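Local coordinates for protein chitinase (Chromobacterium violaceum, PDB 4TXG) that probably binds chitin and hydrolyses its O-glycosyl bonds, as expected of a family GH18 chitinase built around a TIM barrel, at residues 534-539 and 619-624; 700-705 and 761-766. All blocks are in the same frame, centred on the assembly; numbering follows the deposited sequence.

Contact 1: residues 534-539 and 619-624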
loop_
_atom_site.group_PDB
_atom_site.type_symbol
_atom_site.label_atom_id
_atom_site.label_comp_id
_atom_site.label_asym_id
_atom_site.label_seq_id
_atom_site.Cartn_x
_atom_site.Cartn_y
_atom_site.Cartn_z
ATOM N N GLY A 534 -22.212 -18.072 15.528
ATOM C CA GLY A 534 -21.029 -17.682 16.281
ATOM C C GLY A 534 -21.321 -17.455 17.757
ATOM O O GLY A 534 -22.115 -16.587 18.115
ATOM N N SER A 535 -20.672 -18.231 18.618
ATOM C CA SER A 535 -20.925 -18.161 20.059
ATOM C C SER A 535 -20.377 -16.877 20.690
ATOM O O SER A 535 -20.703 -16.547 21.833
ATOM C CB SER A 535 -20.313 -19.371 20.764
ATOM O OG SER A 535 -18.903 -19.363 20.634
ATOM N N TYR A 536 -19.541 -16.171 19.934
ATOM C CA TYR A 536 -18.890 -14.938 20.369
ATOM C C TYR A 536 -19.748 -13.676 20.202
ATOM O O TYR A 536 -19.309 -12.586 20.555
ATOM C CB TYR A 536 -17.582 -14.763 19.579
ATOM C CG TYR A 536 -17.769 -15.122 18.116
ATOM C CD1 TYR A 536 -18.447 -14.268 17.258
ATOM C CD2 TYR A 536 -17.320 -16.340 17.612
ATOM C CE1 TYR A 536 -18.666 -14.601 15.924
ATOM C CE2 TYR A 536 -17.518 -16.680 16.277
ATOM C CZ TYR A 536 -18.196 -15.808 15.440
ATOM O OH TYR A 536 -18.402 -16.145 14.122
ATOM N N LEU A 537 -20.949 -13.802 19.643
ATOM C CA LEU A 537 -21.744 -12.610 19.334
ATOM C C LEU A 537 -21.996 -11.748 20.567
ATOM O O LEU A 537 -21.835 -10.527 20.520
ATOM C CB LEU A 537 -23.082 -12.985 18.692
ATOM C CG LEU A 537 -23.072 -13.495 17.250
ATOM C CD1 LEU A 537 -24.504 -13.651 16.749
ATOM C CD2 LEU A 537 -22.246 -12.589 16.307
ATOM N N ALA A 538 -22.387 -12.387 21.665
ATOM C CA ALA A 538 -22.692 -11.664 22.896
ATOM C C ALA A 538 -21.461 -10.908 23.399
ATOM O O ALA A 538 -21.577 -9.798 23.923
ATOM C CB ALA A 538 -23.214 -12.618 23.965
ATOM N N ALA A 539 -20.280 -11.492 23.204
ATOM C CA ALA A 539 -19.036 -10.857 23.642
ATOM C C ALA A 539 -18.747 -9.566 22.874
ATOM O O ALA A 539 -17.980 -8.725 23.350
ATOM C CB ALA A 539 -17.863 -11.831 23.504
ATOM N N GLN A 619 -19.533 -28.524 19.782
ATOM C CA GLN A 619 -20.079 -28.697 18.439
ATOM C C GLN A 619 -19.131 -28.114 17.392
ATOM O O GLN A 619 -19.081 -28.580 16.250
ATOM C CB GLN A 619 -21.456 -28.044 18.329
ATOM C CG GLN A 619 -22.509 -28.683 19.221
ATOM C CD GLN A 619 -23.839 -27.961 19.166
ATOM O OE1 GLN A 619 -23.889 -26.733 19.095
ATOM N NE2 GLN A 619 -24.925 -28.723 19.194
ATOM N N GLY A 620 -18.378 -27.094 17.790
ATOM C CA GLY A 620 -17.368 -26.523 16.919
ATOM C C GLY A 620 -17.842 -25.296 16.161
ATOM O O GLY A 620 -19.037 -25.138 15.900
ATOM N N GLU A 621 -16.887 -24.434 15.818
ATOM C CA GLU A 621 -17.115 -23.254 14.984
ATOM C C GLU A 621 -15.762 -22.692 14.576
ATOM O O GLU A 621 -14.735 -23.062 15.152
ATOM C CB GLU A 621 -17.927 -22.186 15.723
ATOM C CG GLU A 621 -17.159 -21.503 16.855
ATOM C CD GLU A 621 -18.028 -20.569 17.686
ATOM O OE1 GLU A 621 -19.255 -20.513 17.441
ATOM O OE2 GLU A 621 -17.483 -19.898 18.592
ATOM N N TYR A 622 -15.753 -21.804 13.586
ATOM C CA TYR A 622 -14.530 -21.093 13.244
ATOM C C TYR A 622 -14.272 -19.956 14.225
ATOM O O TYR A 622 -15.195 -19.356 14.767
ATOM C CB TYR A 622 -14.588 -20.527 11.825
ATOM C CG TYR A 622 -14.501 -21.565 10.733
ATOM C CD1 TYR A 622 -13.269 -22.014 10.275
ATOM C CD2 TYR A 622 -15.654 -22.086 10.152
ATOM C CE1 TYR A 622 -13.181 -22.961 9.267
ATOM C CE2 TYR A 622 -15.578 -23.030 9.131
ATOM C CZ TYR A 622 -14.338 -23.463 8.699
ATOM O OH TYR A 622 -14.249 -24.405 7.702
ATOM N N PHE A 623 -13.001 -19.657 14.437
ATOM C CA PHE A 623 -12.627 -18.570 15.321
ATOM C C PHE A 623 -11.236 -18.141 14.897
ATOM O O PHE A 623 -10.743 -18.571 13.847
ATOM C CB PHE A 623 -12.675 -19.012 16.790
ATOM C CG PHE A 623 -12.686 -17.867 17.785
ATOM C CD1 PHE A 623 -13.681 -16.901 17.742
ATOM C CD2 PHE A 623 -11.704 -17.774 18.759
ATOM C CE1 PHE A 623 -13.694 -15.850 18.652
ATOM C CE2 PHE A 623 -11.713 -16.735 19.678
ATOM C CZ PHE A 623 -12.709 -15.772 19.621
ATOM N N ILE A 624 -10.615 -17.300 15.712
ATOM C CA ILE A 624 -9.294 -16.768 15.429
ATOM C C ILE A 624 -8.287 -17.887 15.169
ATOM O O ILE A 624 -8.199 -18.843 15.945
ATOM C CB ILE A 624 -8.812 -15.903 16.607
ATOM C CG1 ILE A 624 -9.724 -14.683 16.781
ATOM C CG2 ILE A 624 -7.355 -15.512 16.429
ATOM C CD1 ILE A 624 -9.420 -13.873 18.049
HETATM O O HOH W 1 -21.772 -21.054 16.350
#
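A type I beta turn running from G534 to L537 is held against the short strand 621-624, which pairs antiparallel with strand 609-612 just beyond the last strand of the GH18 TIM barrel. The turn meets the strand mainly through S535 and Y536, and the main polar link is the carboxylate of E621. Both oxygens of that carboxylate are turned to S535. The backbone N-H of S535 reaches OE1 of E621 at 2.9 Å on its syn lone pair, and the bond is fairly straight. OG of S535 gives a short bond of 2.5 Å to OE2 of E621, again from the syn side but 27° out of the carboxylate plane. These two bonds from S535, with a salt bridge from R615 to OE2, should restrict the rotation of the carboxylate. A water links the same OE1 to the turn, accepting from the N-H of G534 and donating to E621.

Y536 is the apolar half of the contact. Its CG lies between the backbone N and the carbonyl carbon (chi1 42°), which folds the ring back over G534, whose CA sits 3.5 Å above one face, offset toward the rim. The hydroxyl of Y536 is hydrogen-bonded to ND1 of H524 and ND2 of N527, tying the ring to helix 522-530. W523 of that helix meets the same ring edge-to-face. Across the contact, the rings of Y536 and F623 lie near parallel, their planes 29° apart, yet they are slid so far that they barely overlap, with centroids 5.8 Å apart. They touch obliquely, CD2 of Y536 lying 3.7 Å from CD1 of F623, while CE2 of Y536 has the carbonyl O of Y622 at the ring edge, 3.9 Å away.

Contact 2: residues 700-705 and 761-766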
loop_
_atom_site.group_PDB
_atom_site.type_symbol
_atom_site.label_atom_id
_atom_site.label_comp_id
_atom_site.label_asym_id
_atom_site.label_seq_id
_atom_site.Cartn_x
_atom_site.Cartn_y
_atom_site.Cartn_z
ATOM N N PRO A 700 5.137 2.085 -17.113
ATOM C CA PRO A 700 4.421 0.880 -16.669
ATOM C C PRO A 700 3.121 0.687 -17.447
ATOM O O PRO A 700 2.530 1.658 -17.925
ATOM C CB PRO A 700 4.144 1.154 -15.188
ATOM C CG PRO A 700 4.114 2.668 -15.086
ATOM C CD PRO A 700 5.159 3.141 -16.085
ATOM N N THR A 701 2.699 -0.564 -17.575
ATOM C CA THR A 701 1.509 -0.906 -18.347
ATOM C C THR A 701 0.200 -0.548 -17.638
ATOM O O THR A 701 -0.877 -0.897 -18.110
ATOM C CB THR A 701 1.488 -2.409 -18.662
ATOM O OG1 THR A 701 1.734 -3.140 -17.450
ATOM C CG2 THR A 701 2.566 -2.759 -19.705
ATOM N N SER A 702 0.300 0.119 -16.494
ATOM C CA SER A 702 -0.876 0.704 -15.857
ATOM C C SER A 702 -1.532 1.731 -16.786
ATOM O O SER A 702 -2.750 1.923 -16.742
ATOM C CB SER A 702 -0.498 1.351 -14.507
ATOM O OG SER A 702 0.560 2.300 -14.668
ATOM N N ALA A 703 -0.729 2.371 -17.641
ATOM C CA ALA A 703 -1.270 3.283 -18.650
ATOM C C ALA A 703 -1.332 2.566 -19.976
ATOM O O ALA A 703 -0.429 1.789 -20.306
ATOM C CB ALA A 703 -0.417 4.547 -18.774
ATOM N N PRO A 704 -2.396 2.816 -20.746
ATOM C CA PRO A 704 -2.527 2.235 -22.086
ATOM C C PRO A 704 -1.344 2.613 -22.963
ATOM O O PRO A 704 -0.734 3.660 -22.762
ATOM C CB PRO A 704 -3.821 2.856 -22.621
ATOM C CG PRO A 704 -4.567 3.307 -21.425
ATOM C CD PRO A 704 -3.559 3.641 -20.375
ATOM N N ALA A 705 -1.029 1.773 -23.939
ATOM C CA ALA A 705 0.186 1.975 -24.723
ATOM C C ALA A 705 -0.022 2.984 -25.852
ATOM O O ALA A 705 0.470 2.794 -26.964
ATOM C CB ALA A 705 0.671 0.639 -25.287
ATOM N N LEU A 761 -3.970 6.772 -17.890
ATOM C CA LEU A 761 -4.105 6.295 -16.516
ATOM C C LEU A 761 -2.801 6.565 -15.772
ATOM O O LEU A 761 -1.746 6.708 -16.402
ATOM C CB LEU A 761 -4.465 4.805 -16.468
ATOM C CG LEU A 761 -5.928 4.461 -16.798
ATOM C CD1 LEU A 761 -6.104 2.955 -17.012
ATOM C CD2 LEU A 761 -6.860 4.957 -15.705
ATOM N N PRO A 762 -2.859 6.633 -14.431
ATOM C CA PRO A 762 -1.652 7.006 -13.685
ATOM C C PRO A 762 -0.464 6.066 -13.876
ATOM O O PRO A 762 -0.635 4.861 -14.108
ATOM C CB PRO A 762 -2.131 6.978 -12.230
ATOM C CG PRO A 762 -3.595 7.368 -12.334
ATOM C CD PRO A 762 -4.056 6.618 -13.569
ATOM N N ILE A 763 0.735 6.647 -13.784
ATOM C CA ILE A 763 1.988 5.900 -13.776
ATOM C C ILE A 763 2.890 6.415 -12.663
ATOM O O ILE A 763 2.739 7.554 -12.200
ATOM C CB ILE A 763 2.763 6.025 -15.120
ATOM C CG1 ILE A 763 3.274 7.456 -15.293
ATOM C CG2 ILE A 763 1.886 5.587 -16.311
ATOM C CD1 ILE A 763 4.115 7.678 -16.544
ATOM N N SER A 764 3.810 5.564 -12.218
ATOM C CA SER A 764 4.937 6.006 -11.407
ATOM C C SER A 764 6.183 5.923 -12.285
ATOM O O SER A 764 6.123 5.434 -13.424
ATOM C CB SER A 764 5.097 5.166 -10.132
ATOM O OG SER A 764 5.384 3.807 -10.425
ATOM N N GLY A 765 7.303 6.405 -11.774
ATOM C CA GLY A 765 8.506 6.485 -12.578
ATOM C C GLY A 765 8.452 7.689 -13.505
ATOM O O GLY A 765 8.184 8.801 -13.054
ATOM N N PRO A 766 8.726 7.493 -14.804
ATOM C CA PRO A 766 9.178 6.273 -15.485
ATOM C C PRO A 766 10.552 5.796 -14.996
ATOM O O PRO A 766 11.106 6.351 -14.039
ATOM C CB PRO A 766 9.248 6.696 -16.962
ATOM C CG PRO A 766 8.340 7.887 -17.073
ATOM C CD PRO A 766 8.481 8.597 -15.753
#
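The planar group at work here is the peptide carbonyl of P762: OG of S702 donates to P762 O at 2.9 Å, lying in the carbonyl plane with a C=O...OG angle of 148°. P700 crosses I763 at about a right angle, its CG 3.6 Å from CB of I763, and P700 CD lies 3.6 Å from the carbonyl O of S764. P704 turns its CD to CB of L761. The first torsion of S702 (chi1 55°) tucks OG between backbone N and carbonyl carbon, within reach of P762.

Two loops of the chitinase C domain meet here, one leaving strand 694-700 and the other leading into strand 767-773. CB of A703 packs 3.5 Å from CG2 of I763, and CB of L761 comes to 3.4 Å from O of S702. That oxygen takes a hydrogen bond from NE1 of W443, on helix 441-448 of the GH18 region, which lies against T701, S702, L761 and P762.

Chemically, then, a single side-chain hydrogen bond lies within a largely apolar joint. Burying L761 N and O without a partner in the model probably costs some stability, which the apolar contacts and the S702 bond must repay.

Followed from the N terminus, the chain builds most of the TIM barrel before it reaches 534-539 in the loop after helix 522-530. Contact 1 closes a loop of 79 residues that holds strands 556-560, 565-570 and 575-578, helix 582-594, barrel strand 599-603 and strand 609-612, joining the turn after helix 522-530 to the two-stranded sheet 609-612/621-624. Only after it closes does contact 2 open at 700-705, so the two run in series and neither encloses nor crosses the other. The second loop, 55 residues without helix, carries strands of both sheets of the chitinase C domain, and contact 2 brings its ends together beside helix 441-448. The centres of contacts 1 and 2 are about 46 Å apart.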